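MsDPBB_sym2 protein (Synthetic construct, PDB 7DWW) is a computationally designed symmetric double-psi beta barrel that reproduces the core fold of RNA polymerase. Local coordinates at residues E69-M72 and R73-G76. Numbering follows the deposited sequence.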
ATOM      1  N   GLU A  69       0.609   3.842  10.503  1.00 26.67           N
ATOM      2  CA  GLU A  69       1.177   2.923  11.495  1.00 32.74           C
ATOM      3  C   GLU A  69       0.111   1.997  12.072  1.00 32.23           C
ATOM      4  O   GLU A  69       0.374   0.814  12.334  1.00 31.69           O
ATOM      5  CB  GLU A  69       1.892   3.706  12.613  1.00 37.30           C
ATOM      6  CG  GLU A  69       0.975   4.395  13.620  1.00 39.95           C
ATOM      7  CD  GLU A  69       0.562   3.454  14.750  1.00 45.00           C
ATOM      8  OE1 GLU A  69      -0.426   3.751  15.462  1.00 48.87           O
ATOM      9  OE2 GLU A  69       1.236   2.406  14.931  1.00 49.13           O
ATOM     10  N   GLU A  70      -1.111   2.499  12.249  1.00 32.76           N
ATOM     11  CA  GLU A  70      -2.112   1.607  12.822  1.00 36.75           C
ATOM     12  C   GLU A  70      -2.540   0.517  11.855  1.00 32.93           C
ATOM     13  O   GLU A  70      -2.776  -0.618  12.292  1.00 30.68           O
ATOM     14  CB  GLU A  70      -3.341   2.376  13.294  1.00 39.44           C
ATOM     15  CG  GLU A  70      -4.269   1.468  14.108  1.00 46.02           C
ATOM     16  CD  GLU A  70      -5.449   2.197  14.723  1.00 54.14           C
ATOM     17  OE1 GLU A  70      -6.487   1.536  14.986  1.00 63.99           O
ATOM     18  OE2 GLU A  70      -5.336   3.425  14.942  1.00 62.29           O
ATOM     19  N   LEU A  71      -2.589   0.822  10.556  1.00 31.59           N
ATOM     20  CA  LEU A  71      -2.962  -0.229   9.572  1.00 28.88           C
ATOM     21  C   LEU A  71      -1.879  -1.305   9.578  1.00 28.20           C
ATOM     22  O   LEU A  71      -2.200  -2.465   9.519  1.00 28.76           O
ATOM     23  CB  LEU A  71      -3.159   0.376   8.185  1.00 27.73           C
ATOM     24  CG  LEU A  71      -3.812  -0.562   7.172  1.00 30.18           C
ATOM     25  CD1 LEU A  71      -5.239  -0.898   7.564  1.00 33.59           C
ATOM     26  CD2 LEU A  71      -3.761   0.016   5.781  1.00 23.00           C
ATOM     27  N   MET A  72      -0.629  -0.891   9.718  1.00 30.85           N
ATOM     28  CA  MET A  72       0.483  -1.855   9.845  1.00 31.52           C
ATOM     29  C   MET A  72       0.223  -2.732  11.073  1.00 35.59           C
ATOM     30  O   MET A  72       0.351  -3.923  10.988  1.00 34.77           O
ATOM     31  CB  MET A  72       1.797  -1.107  10.067  1.00 31.08           C
ATOM     32  CG  MET A  72       2.290  -0.360   8.879  1.00 32.77           C
ATOM     33  SD  MET A  72       3.904   0.332   9.227  1.00 35.42           S
ATOM     34  CE  MET A  72       3.853   1.806   8.226  1.00 27.15           C
ATOM     35  N   ARG A  73      -0.157  -2.123  12.188  1.00 38.09           N
ATOM     36  CA  ARG A  73      -0.405  -2.922  13.410  1.00 34.08           C
ATOM     37  C   ARG A  73      -1.573  -3.875  13.174  1.00 38.22           C
ATOM     38  O   ARG A  73      -1.515  -4.995  13.646  1.00 38.70           O
ATOM     39  CB  ARG A  73      -0.666  -2.015  14.609  1.00 39.54           C
ATOM     40  CG  ARG A  73       0.593  -1.505  15.287  1.00 42.55           C
ATOM     41  CD  ARG A  73       0.297  -0.750  16.559  1.00 43.55           C
ATOM     42  NE  ARG A  73      -0.179   0.581  16.315  1.00 46.13           N
ATOM     43  CZ  ARG A  73      -1.346   1.014  16.733  1.00 50.73           C
ATOM     44  NH1 ARG A  73      -2.130   0.197  17.405  1.00 52.76           N
ATOM     45  NH2 ARG A  73      -1.720   2.248  16.488  1.00 62.84           N
ATOM     46  N   LEU A  74      -2.603  -3.428  12.479  1.00 37.56           N
ATOM     47  CA  LEU A  74      -3.747  -4.326  12.233  1.00 37.34           C
ATOM     48  C   LEU A  74      -3.296  -5.520  11.405  1.00 37.93           C
ATOM     49  O   LEU A  74      -3.706  -6.613  11.716  1.00 37.21           O
ATOM     50  CB  LEU A  74      -4.838  -3.557  11.492  1.00 35.68           C
ATOM     51  CG  LEU A  74      -6.135  -4.326  11.319  1.00 34.44           C
ATOM     52  CD1 LEU A  74      -6.764  -4.624  12.661  1.00 41.74           C
ATOM     53  CD2 LEU A  74      -7.097  -3.573  10.432  1.00 40.13           C
ATOM     54  N   LEU A  75      -2.461  -5.292  10.396  1.00 31.02           N
ATOM     55  CA  LEU A  75      -2.071  -6.375   9.509  1.00 33.59           C
ATOM     56  C   LEU A  75      -1.024  -7.265  10.163  1.00 41.44           C
ATOM     57  O   LEU A  75      -0.842  -8.416   9.743  1.00 43.70           O
ATOM     58  CB  LEU A  75      -1.558  -5.779   8.201  1.00 34.31           C
ATOM     59  CG  LEU A  75      -1.104  -6.707   7.082  1.00 34.93           C
ATOM     60  CD1 LEU A  75      -2.209  -7.690   6.701  1.00 37.00           C
ATOM     61  CD2 LEU A  75      -0.709  -5.818   5.927  1.00 36.88           C
ATOM     62  N   GLY A  76      -0.338  -6.742  11.178  1.00 36.96           N
ATOM     63  CA  GLY A  76       0.799  -7.400  11.763  1.00 35.91           C
ATOM     64  C   GLY A  76       2.118  -7.213  11.035  1.00 39.19           C
ATOM     65  O   GLY A  76       2.895  -8.174  10.954  1.00 46.51           O
TER
HETATM   66  O   HOH W   1      -3.990   3.293  17.602  1.00 47.04           O
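R73 meets the carboxylate of E69, one helical turn earlier, edge to edge, the two planes only 20° apart. NE of R73 donates to OE2 of E69 over 2.7 Å in a nearly straight bond (173°), part of a salt bridge, reaching the syn side of the carboxylate. The bends that bring the groups together lie at chi2 of E69 (86°) and at chi3 of R73. CG of E70 lies over one guanidinium face; the place of NH2 of R73 is doubtful, and with it a water link to OE2 of E70. K19 is the salt-bridge partner of the E70 carboxylate, so an alanine at E70 would probably leave K19 without its mate and strip the CG cover from that face. This is the solvent side of helix 69-75 in the double-psi barrel, where long charged residues suit the water. The inner side is tightly packed and apolar because it faces two strands: buried L71 and L75 pack on V48 of strand 47-54, and M72 reaches V9 and L11 of strand 4-11. Helical i to i+4 hydrogen bonds, such as N of L75 to O of L71 at 3.0 Å, hold the turn. A Schellman motif ends the helix at G76, whose positive phi would jam a CB against the preceding carbonyl.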